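Local coordinates for protein glycosyl hydrolase family 88 (Pedobacter heparinus, PDB 3WIW) that hydrolyses unsaturated glucuronyl saccharides with specificity for heparin-derived substrates, through an alpha6/alpha6-barrel of glycosyl hydrolase family 88, at residues A[277-282]-A[327-332]; A[290-295]-A[300-305]; A[307-312]-A[338-343]. All blocks are in the same frame, centred on the assembly; numbering follows the deposited sequence.

The three contacts are neighbours in the alpha6/alpha6-barrel, their centres about 14 to 17 Å apart, and involve helices 265-279, 306-322 and 327-340 with their connecting loop. Contacts 1 and 3 share helix 327-340: contact 1 uses its first turns, against helix 265-279, and contact 3 its last turn, against helix 306-322. Both are apolar, but contact 1 is partly buried and built on methionine and aromatic rings, whereas contact 3 is buried and small, one leucine against alanines. Contact 2, also buried, lies within the loop before helix 306-322 and is chiefly polar, made of backbone bonds and bridging waters. It touches contact 1 through Phe294 and His281, and contact 3 through Pro290 and Ala309.

Contact 1: residues A[277-282]-A[327-332]; sequences FIMNHP and QKYFKF
Met279 reaches from the end of helix 265-279 into the notch between Tyr329 and Phe332 on helix 327-340, and nearly all of the contact is made by its side chain. Just before it, Ile278 heads elsewhere, its side chain leaning on Met284 and on Gln248 of helix 245-262. Met279 lies along the Phe332 ring and turns its sulfur to Tyr329. CG stands over the centre of the Phe332 ring, 3.7 Å from the centroid and only 8° off the ring normal, a CH-pi contact; CB lies near the rim of the same ring, 3.8 Å from Phe332 CE2. SD is at the edge of the Tyr329 ring, close to its plane and 3.6 Å from CD1, a Met-aromatic contact; it also stands above the Phe332 face, more distantly. A bend at the last torsion (chi3 64°) then turns the methyl onto the backbone of helix 327-340, where CE sits 3.7 Å from Phe332 CD2 and 3.6 Å from Lys328 O. That carbonyl already accepts the helical bond from Phe332 N. After Met279 the helix gives way to a turn, closed by His281 N donating to Ile278 O at 3.3 Å. The His281 ring meets that of Phe294 in the following loop. Tyr329 adds a polar tie between the same two helices, since its hydroxyl is hydrogen-bonded to Glu272, while Leu316 and Leu319 of helix 306-322 pack on it. No hydrogen bond joins the two segments directly: a thioether presents its sulfur to the edge of one ring and its methylene to the face of another, so the junction rests on dispersion and Met-aromatic attraction.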
loop_
_atom_site.group_PDB
_atom_site.type_symbol
_atom_site.label_atom_id
_atom_site.label_comp_id
_atom_site.label_asym_id
_atom_site.label_seq_id
_atom_site.Cartn_x
_atom_site.Cartn_y
_atom_site.Cartn_z
ATOM N N PHE A 277 18.915 -3.045 1.405
ATOM C CA PHE A 277 18.860 -2.455 2.735
ATOM C C PHE A 277 17.857 -3.201 3.627
ATOM O O PHE A 277 18.165 -3.532 4.779
ATOM C CB PHE A 277 18.514 -0.960 2.658
ATOM C CG PHE A 277 18.197 -0.351 4.004
ATOM C CD1 PHE A 277 19.213 -0.079 4.932
ATOM C CD2 PHE A 277 16.877 -0.096 4.367
ATOM C CE1 PHE A 277 18.900 0.448 6.188
ATOM C CE2 PHE A 277 16.571 0.435 5.629
ATOM C CZ PHE A 277 17.585 0.699 6.531
ATOM N N ILE A 278 16.681 -3.509 3.082
ATOM C CA ILE A 278 15.629 -4.208 3.816
ATOM C C ILE A 278 15.988 -5.682 4.063
ATOM O O ILE A 278 15.975 -6.158 5.210
ATOM C CB ILE A 278 14.277 -4.089 3.076
ATOM C CG1 ILE A 278 13.768 -2.641 3.146
ATOM C CG2 ILE A 278 13.265 -5.047 3.678
ATOM C CD1 ILE A 278 12.553 -2.351 2.260
ATOM N N MET A 279 16.361 -6.390 3.004
ATOM C CA MET A 279 16.547 -7.833 3.096
ATOM C C MET A 279 17.753 -8.210 3.952
ATOM O O MET A 279 17.746 -9.225 4.642
ATOM C CB MET A 279 16.689 -8.436 1.698
ATOM C CG MET A 279 15.386 -8.370 0.894
ATOM S SD MET A 279 15.609 -8.721 -0.865
ATOM C CE MET A 279 16.165 -10.414 -0.812
ATOM N N ASN A 280 18.790 -7.386 3.903
ATOM C CA ASN A 280 20.026 -7.677 4.617
ATOM C C ASN A 280 20.101 -6.988 5.969
ATOM O O ASN A 280 21.118 -7.036 6.648
ATOM C CB ASN A 280 21.222 -7.253 3.775
ATOM C CG ASN A 280 21.275 -7.968 2.454
ATOM O OD1 ASN A 280 20.894 -9.135 2.353
ATOM N ND2 ASN A 280 21.742 -7.274 1.428
ATOM N N HIS A 281 19.025 -6.329 6.362
ATOM C CA HIS A 281 19.087 -5.527 7.571
ATOM C C HIS A 281 19.345 -6.402 8.793
ATOM O O HIS A 281 18.738 -7.468 8.937
ATOM C CB HIS A 281 17.774 -4.782 7.765
ATOM C CG HIS A 281 17.909 -3.586 8.641
ATOM N ND1 HIS A 281 18.078 -3.679 10.006
ATOM C CD2 HIS A 281 17.983 -2.275 8.336
ATOM C CE1 HIS A 281 18.197 -2.462 10.510
ATOM N NE2 HIS A 281 18.150 -1.594 9.517
ATOM N N PRO A 282 20.241 -5.951 9.695
ATOM C CA PRO A 282 20.546 -6.716 10.910
ATOM C C PRO A 282 19.284 -6.934 11.765
ATOM O O PRO A 282 19.178 -7.920 12.489
ATOM C CB PRO A 282 21.568 -5.818 11.630
ATOM C CG PRO A 282 22.233 -5.058 10.510
ATOM C CD PRO A 282 21.122 -4.775 9.550
ATOM N N GLN A 327 15.566 -14.210 -8.541
ATOM C CA GLN A 327 15.223 -15.317 -7.643
ATOM C C GLN A 327 15.328 -14.948 -6.162
ATOM O O GLN A 327 14.444 -15.310 -5.384
ATOM C CB GLN A 327 16.021 -16.595 -7.954
ATOM C CG GLN A 327 15.765 -17.781 -6.976
ATOM C CD GLN A 327 14.300 -18.257 -6.898
ATOM O OE1 GLN A 327 13.494 -18.025 -7.809
ATOM N NE2 GLN A 327 13.960 -18.931 -5.794
ATOM N N LYS A 328 16.357 -14.188 -5.775
ATOM C CA LYS A 328 16.496 -13.811 -4.358
ATOM C C LYS A 328 15.306 -12.988 -3.868
ATOM O O LYS A 328 14.875 -13.124 -2.727
ATOM C CB LYS A 328 17.810 -13.072 -4.070
ATOM C CG LYS A 328 17.965 -11.740 -4.783
ATOM C CD LYS A 328 19.271 -11.052 -4.396
ATOM C CE LYS A 328 19.466 -9.768 -5.199
ATOM N NZ LYS A 328 19.406 -9.986 -6.676
ATOM N N TYR A 329 14.756 -12.146 -4.742
ATOM C CA TYR A 329 13.573 -11.359 -4.396
ATOM C C TYR A 329 12.330 -12.237 -4.307
ATOM O O TYR A 329 11.536 -12.116 -3.364
ATOM C CB TYR A 329 13.351 -10.238 -5.415
ATOM C CG TYR A 329 14.536 -9.327 -5.574
ATOM C CD1 TYR A 329 15.158 -8.760 -4.456
ATOM C CD2 TYR A 329 15.026 -9.012 -6.834
ATOM C CE1 TYR A 329 16.252 -7.905 -4.598
ATOM C CE2 TYR A 329 16.117 -8.161 -6.991
ATOM C CZ TYR A 329 16.723 -7.604 -5.866
ATOM O OH TYR A 329 17.799 -6.757 -6.014
ATOM N N PHE A 330 12.162 -13.119 -5.285
ATOM C CA PHE A 330 11.028 -14.031 -5.269
ATOM C C PHE A 330 11.050 -14.894 -4.003
ATOM O O PHE A 330 10.019 -15.073 -3.333
ATOM C CB PHE A 330 11.057 -14.942 -6.491
ATOM C CG PHE A 330 9.942 -15.925 -6.503
ATOM C CD1 PHE A 330 8.698 -15.571 -7.005
ATOM C CD2 PHE A 330 10.117 -17.191 -5.966
ATOM C CE1 PHE A 330 7.655 -16.476 -6.999
ATOM C CE2 PHE A 330 9.065 -18.102 -5.956
ATOM C CZ PHE A 330 7.846 -17.740 -6.479
ATOM N N LYS A 331 12.213 -15.452 -3.674
ATOM C CA LYS A 331 12.331 -16.351 -2.519
ATOM C C LYS A 331 12.016 -15.614 -1.222
ATOM O O LYS A 331 11.326 -16.141 -0.349
ATOM C CB LYS A 331 13.738 -16.972 -2.460
ATOM C CG LYS A 331 14.009 -17.853 -1.257
ATOM C CD LYS A 331 13.089 -19.059 -1.216
ATOM C CE LYS A 331 13.606 -20.118 -0.228
ATOM N NZ LYS A 331 13.899 -19.593 1.145
ATOM N N PHE A 332 12.490 -14.380 -1.106
ATOM C CA PHE A 332 12.264 -13.605 0.111
ATOM C C PHE A 332 10.769 -13.321 0.253
ATOM O O PHE A 332 10.201 -13.481 1.336
ATOM C CB PHE A 332 13.113 -12.337 0.070
ATOM C CG PHE A 332 13.279 -11.659 1.401
ATOM C CD1 PHE A 332 12.285 -10.818 1.902
ATOM C CD2 PHE A 332 14.447 -11.829 2.138
ATOM C CE1 PHE A 332 12.442 -10.176 3.148
ATOM C CE2 PHE A 332 14.618 -11.176 3.355
ATOM C CZ PHE A 332 13.612 -10.355 3.875
#

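Contact 2: residues A[290-295]-A[300-305]; sequences PLWDFD and DRSPRD
Trp292 turns the edge of its indole, not a face, toward Ser302 and Pro303. With CG set between the backbone N and the carbonyl carbon (chi1 71°), the five-membered ring is brought alongside the other segment, CD1 lying 3.2 Å from Ser302 OG, and Pro303 O also sits at this edge, near the ring plane. Water 2 lies at the same edge, in the ring plane: it accepts from Trp292 NE1 at 3.0 Å and is hydrogen-bonded to Ser302 OG. Replacing the tryptophan by an alanine would probably open a gap beside Ser302 and Pro303 and leave this water without its indole donor. Leu291 and Arg304 cross at a slant, CD2 of the leucine meeting Arg304 CD at 3.6 Å on the aliphatic part of the chain; the charged end continues to a salt bridge with Asp287. Asp305 brings its CB 4.1 Å from Trp292 CA, and water 1 donates both to Trp292 O and to Asp305 OD2. Behind these side chains the backbones join at one beta bridge, Leu291 with Arg304. Asp305 N donates to Pro290 O at 2.9 Å and 157°, and Trp292 N to Pro303 O at 3.0 Å, the bonds that flank a non-hydrogen-bonded antiparallel pair. Farther along, Asp293 OD1 accepts from Asp295 N in an Asx turn, using its anti lone pair. The loop thus folds back on itself to deliver Asp305 as the N-cap of helix 306-322. OD1 of this aspartate bonds Ser307 OG, and OD2 forms a salt bridge with Arg246, a predicted substrate-binding residue, consistent with a second-shell place beside the substrate site.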
loop_
_atom_site.group_PDB
_atom_site.type_symbol
_atom_site.label_atom_id
_atom_site.label_comp_id
_atom_site.label_asym_id
_atom_site.label_seq_id
_atom_site.Cartn_x
_atom_site.Cartn_y
_atom_site.Cartn_z
ATOM N N PRO A 290 8.746 -7.553 9.452
ATOM C CA PRO A 290 9.576 -6.527 10.110
ATOM C C PRO A 290 9.084 -6.071 11.478
ATOM O O PRO A 290 7.888 -6.084 11.765
ATOM C CB PRO A 290 9.509 -5.333 9.133
ATOM C CG PRO A 290 9.219 -5.972 7.797
ATOM C CD PRO A 290 8.289 -7.119 8.115
ATOM N N LEU A 291 10.025 -5.672 12.332
ATOM C CA LEU A 291 9.677 -4.842 13.484
ATOM C C LEU A 291 8.996 -3.570 12.990
ATOM O O LEU A 291 9.231 -3.124 11.874
ATOM C CB LEU A 291 10.950 -4.472 14.218
ATOM C CG LEU A 291 11.907 -5.630 14.532
ATOM C CD1 LEU A 291 13.154 -5.083 15.267
ATOM C CD2 LEU A 291 11.198 -6.757 15.294
ATOM N N TRP A 292 8.183 -2.938 13.826
ATOM C CA TRP A 292 7.443 -1.786 13.332
ATOM C C TRP A 292 8.380 -0.643 12.895
ATOM O O TRP A 292 8.045 0.152 12.012
ATOM C CB TRP A 292 6.431 -1.317 14.386
ATOM C CG TRP A 292 7.097 -0.687 15.562
ATOM C CD1 TRP A 292 7.652 -1.338 16.644
ATOM C CD2 TRP A 292 7.331 0.704 15.772
ATOM N NE1 TRP A 292 8.238 -0.411 17.495
ATOM C CE2 TRP A 292 8.046 0.849 16.979
ATOM C CE3 TRP A 292 7.013 1.854 15.035
ATOM C CZ2 TRP A 292 8.418 2.112 17.482
ATOM C CZ3 TRP A 292 7.386 3.109 15.534
ATOM C CH2 TRP A 292 8.090 3.218 16.738
ATOM N N ASP A 293 9.563 -0.569 13.498
ATOM C CA ASP A 293 10.620 0.338 13.081
ATOM C C ASP A 293 11.914 -0.458 13.184
ATOM O O ASP A 293 12.168 -1.134 14.198
ATOM C CB ASP A 293 10.652 1.597 13.965
ATOM C CG ASP A 293 11.626 2.663 13.460
ATOM O OD1 ASP A 293 12.857 2.407 13.411
ATOM O OD2 ASP A 293 11.175 3.788 13.118
ATOM N N PHE A 294 12.742 -0.398 12.138
ATOM C CA PHE A 294 13.952 -1.214 12.087
ATOM C C PHE A 294 14.988 -0.831 13.145
ATOM O O PHE A 294 15.902 -1.613 13.413
ATOM C CB PHE A 294 14.627 -1.116 10.711
ATOM C CG PHE A 294 13.958 -1.943 9.622
ATOM C CD1 PHE A 294 12.833 -1.502 8.937
ATOM C CD2 PHE A 294 14.497 -3.169 9.258
ATOM C CE1 PHE A 294 12.255 -2.283 7.932
ATOM C CE2 PHE A 294 13.918 -3.953 8.257
ATOM C CZ PHE A 294 12.791 -3.504 7.600
ATOM N N ASP A 295 14.851 0.356 13.751
ATOM C CA ASP A 295 15.893 0.876 14.633
ATOM C C ASP A 295 15.612 0.741 16.119
ATOM O O ASP A 295 16.382 1.241 16.943
ATOM C CB ASP A 295 16.267 2.303 14.244
ATOM C CG ASP A 295 16.873 2.361 12.860
ATOM O OD1 ASP A 295 17.541 1.398 12.445
ATOM O OD2 ASP A 295 16.653 3.334 12.155
ATOM N N ASP A 300 13.816 -8.511 20.104
ATOM C CA ASP A 300 13.094 -9.734 20.430
ATOM C C ASP A 300 11.629 -9.524 20.763
ATOM O O ASP A 300 10.796 -10.382 20.452
ATOM C CB ASP A 300 13.742 -10.457 21.614
ATOM C CG ASP A 300 15.047 -11.139 21.256
ATOM O OD1 ASP A 300 15.261 -11.459 20.069
ATOM O OD2 ASP A 300 15.849 -11.384 22.185
ATOM N N ARG A 301 11.302 -8.393 21.390
ATOM C CA ARG A 301 9.945 -8.163 21.882
ATOM C C ARG A 301 9.193 -7.026 21.194
ATOM O O ARG A 301 8.028 -6.773 21.500
ATOM C CB ARG A 301 9.959 -7.920 23.384
ATOM C CG ARG A 301 10.292 -9.182 24.191
ATOM C CD ARG A 301 10.158 -8.959 25.695
ATOM N NE ARG A 301 8.824 -8.474 26.066
ATOM C CZ ARG A 301 8.537 -7.950 27.255
ATOM N NH1 ARG A 301 7.306 -7.543 27.534
ATOM N NH2 ARG A 301 9.488 -7.843 28.170
ATOM N N SER A 302 9.838 -6.332 20.266
ATOM C CA SER A 302 9.191 -5.224 19.573
ATOM C C SER A 302 7.996 -5.731 18.746
ATOM O O SER A 302 8.101 -6.763 18.068
ATOM C CB SER A 302 10.223 -4.575 18.669
ATOM O OG SER A 302 9.609 -3.622 17.844
ATOM N N PRO A 303 6.855 -5.007 18.776
ATOM C CA PRO A 303 5.730 -5.395 17.904
ATOM C C PRO A 303 6.130 -5.464 16.432
ATOM O O PRO A 303 6.853 -4.588 15.920
ATOM C CB PRO A 303 4.719 -4.268 18.119
ATOM C CG PRO A 303 5.027 -3.777 19.496
ATOM C CD PRO A 303 6.519 -3.869 19.639
ATOM N N ARG A 304 5.662 -6.512 15.754
ATOM C CA ARG A 304 5.847 -6.657 14.298
ATOM C C ARG A 304 4.781 -5.887 13.534
ATOM O O ARG A 304 3.721 -5.556 14.080
ATOM C CB ARG A 304 5.734 -8.131 13.897
ATOM C CG ARG A 304 6.640 -9.033 14.711
ATOM C CD ARG A 304 8.117 -8.596 14.638
ATOM N NE ARG A 304 8.951 -9.663 15.173
ATOM C CZ ARG A 304 9.272 -10.779 14.507
ATOM N NH1 ARG A 304 9.950 -11.762 15.115
ATOM N NH2 ARG A 304 8.882 -10.940 13.248
ATOM N N ASP A 305 5.044 -5.620 12.266
ATOM C CA ASP A 305 4.046 -4.934 11.458
ATOM C C ASP A 305 3.789 -5.739 10.191
ATOM O O ASP A 305 4.525 -5.617 9.169
ATOM C CB ASP A 305 4.516 -3.510 11.123
ATOM C CG ASP A 305 3.497 -2.735 10.310
ATOM O OD1 ASP A 305 2.294 -3.132 10.314
ATOM O OD2 ASP A 305 3.880 -1.723 9.669
HETATM O O HOH W 1 5.769 0.004 10.352
HETATM O O HOH W 2 9.592 -1.551 19.858
#

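Contact 3: residues A[307-312]-A[338-343]; sequences SAAAVI and KTLSSD
Leu340 meets Ala309 and Ala310 with a single methyl, CD1, at a place where helices 306-322 and 327-340 come close. The apolar contact is small and evenly spaced: CD1 lies 4.0 Å from Ala310 CA, 4.1 Å from Ala310 CB and 4.3 Å from Ala309 CB, so it settles against the backbone shoulder of the first helix as much as against its methyl groups. CG stands anti to the carbonyl carbon (chi1 -71°) and CD1 is anti to CA (chi2 -179°), which extends the leucine toward helix 306-322. Because the alanines are small, CD1 comes up to the backbone itself, with the alpha carbons of Ala310 and Leu340 7.9 Å apart. No hydrogen bond crosses between the segments; within segment 338-343, Thr339 O accepts twice: from Ser342 OG at 2.7 Å, in the carbonyl plane and on a lone pair, and from Ser342 N at 3.1 Å. These two bonds hold residues 339-342 in a tight turn. In segment 307-312 the regular helical bonds continue, as from Val311 N to Ser307 O. Around this junction, Ile289 of the preceding loop packs against Ala309 and Leu340, Thr339 OG1 bonds to Asp287 O in the same loop, and Tyr381 of helix 375-392 touches Leu340. On its other flank, helix 306-322 rests through Val311 on Ala249 and Trp250 of helix 245-262.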
loop_
_atom_site.group_PDB
_atom_site.type_symbol
_atom_site.label_atom_id
_atom_site.label_comp_id
_atom_site.label_asym_id
_atom_site.label_seq_id
_atom_site.Cartn_x
_atom_site.Cartn_y
_atom_site.Cartn_z
ATOM N N SER A 307 1.560 -5.332 7.971
ATOM C CA SER A 307 1.250 -4.524 6.791
ATOM C C SER A 307 2.531 -4.217 6.018
ATOM O O SER A 307 2.556 -4.304 4.785
ATOM C CB SER A 307 0.498 -3.248 7.184
ATOM O OG SER A 307 1.319 -2.313 7.857
ATOM N N ALA A 308 3.609 -3.883 6.728
ATOM C CA ALA A 308 4.896 -3.645 6.072
ATOM C C ALA A 308 5.361 -4.907 5.341
ATOM O O ALA A 308 5.886 -4.823 4.219
ATOM C CB ALA A 308 5.944 -3.177 7.076
ATOM N N ALA A 309 5.244 -6.071 5.998
ATOM C CA ALA A 309 5.628 -7.343 5.367
ATOM C C ALA A 309 4.841 -7.560 4.081
ATOM O O ALA A 309 5.420 -7.991 3.085
ATOM C CB ALA A 309 5.404 -8.505 6.298
ATOM N N ALA A 310 3.527 -7.307 4.100
ATOM C CA ALA A 310 2.698 -7.574 2.926
ATOM C C ALA A 310 3.096 -6.658 1.759
ATOM O O ALA A 310 3.164 -7.113 0.603
ATOM C CB ALA A 310 1.235 -7.410 3.271
ATOM N N VAL A 311 3.339 -5.377 2.041
ATOM C CA VAL A 311 3.759 -4.417 1.024
ATOM C C VAL A 311 5.103 -4.839 0.444
ATOM O O VAL A 311 5.289 -4.832 -0.776
ATOM C CB VAL A 311 3.781 -2.987 1.598
ATOM C CG1 VAL A 311 4.392 -1.995 0.594
ATOM C CG2 VAL A 311 2.369 -2.541 2.009
ATOM N N ILE A 312 6.032 -5.238 1.315
ATOM C CA ILE A 312 7.332 -5.703 0.855
ATOM C C ILE A 312 7.204 -6.944 -0.023
ATOM O O ILE A 312 7.844 -7.014 -1.077
ATOM C CB ILE A 312 8.295 -5.962 2.045
ATOM C CG1 ILE A 312 8.711 -4.622 2.656
ATOM C CG2 ILE A 312 9.513 -6.750 1.593
ATOM C CD1 ILE A 312 9.265 -4.750 4.076
ATOM N N LYS A 338 4.658 -17.224 3.290
ATOM C CA LYS A 338 4.450 -18.415 4.092
ATOM C C LYS A 338 4.240 -18.054 5.562
ATOM O O LYS A 338 3.387 -18.644 6.219
ATOM C CB LYS A 338 5.593 -19.391 3.899
ATOM C CG LYS A 338 5.499 -20.103 2.565
ATOM C CD LYS A 338 6.739 -20.929 2.259
ATOM C CE LYS A 338 6.523 -21.754 1.007
ATOM N NZ LYS A 338 7.693 -22.602 0.686
ATOM N N THR A 339 4.993 -17.088 6.086
ATOM C CA THR A 339 4.783 -16.629 7.463
ATOM C C THR A 339 3.424 -15.944 7.647
ATOM O O THR A 339 2.693 -16.227 8.615
ATOM C CB THR A 339 5.927 -15.697 7.934
ATOM O OG1 THR A 339 7.175 -16.400 7.881
ATOM C CG2 THR A 339 5.693 -15.230 9.375
ATOM N N LEU A 340 3.080 -15.043 6.732
ATOM C CA LEU A 340 1.800 -14.351 6.809
ATOM C C LEU A 340 0.613 -15.296 6.701
ATOM O O LEU A 340 -0.457 -14.996 7.225
ATOM C CB LEU A 340 1.693 -13.253 5.745
ATOM C CG LEU A 340 2.585 -12.038 5.992
ATOM C CD1 LEU A 340 2.317 -11.069 4.858
ATOM C CD2 LEU A 340 2.303 -11.335 7.331
ATOM N N SER A 341 0.811 -16.436 6.032
ATOM C CA SER A 341 -0.247 -17.416 5.807
ATOM C C SER A 341 -0.337 -18.474 6.906
ATOM O O SER A 341 -1.218 -19.338 6.862
ATOM C CB SER A 341 -0.055 -18.110 4.455
ATOM O OG SER A 341 -0.016 -17.167 3.403
ATOM N N SER A 342 0.580 -18.416 7.873
ATOM C CA SER A 342 0.600 -19.357 8.987
ATOM C C SER A 342 -0.444 -18.967 10.040
ATOM O O SER A 342 -0.983 -17.870 10.029
ATOM C CB SER A 342 2.003 -19.404 9.607
ATOM O OG SER A 342 2.280 -18.259 10.379
ATOM N N ASP A 343 -0.700 -19.867 10.981
ATOM C CA ASP A 343 -1.664 -19.628 12.047
ATOM C C ASP A 343 -1.397 -18.349 12.817
ATOM O O ASP A 343 -2.325 -17.693 13.259
ATOM C CB ASP A 343 -1.614 -20.819 13.031
ATOM C CG ASP A 343 -2.460 -20.600 14.296
ATOM O OD1 ASP A 343 -1.958 -20.048 15.315
ATOM O OD2 ASP A 343 -3.652 -20.968 14.266
#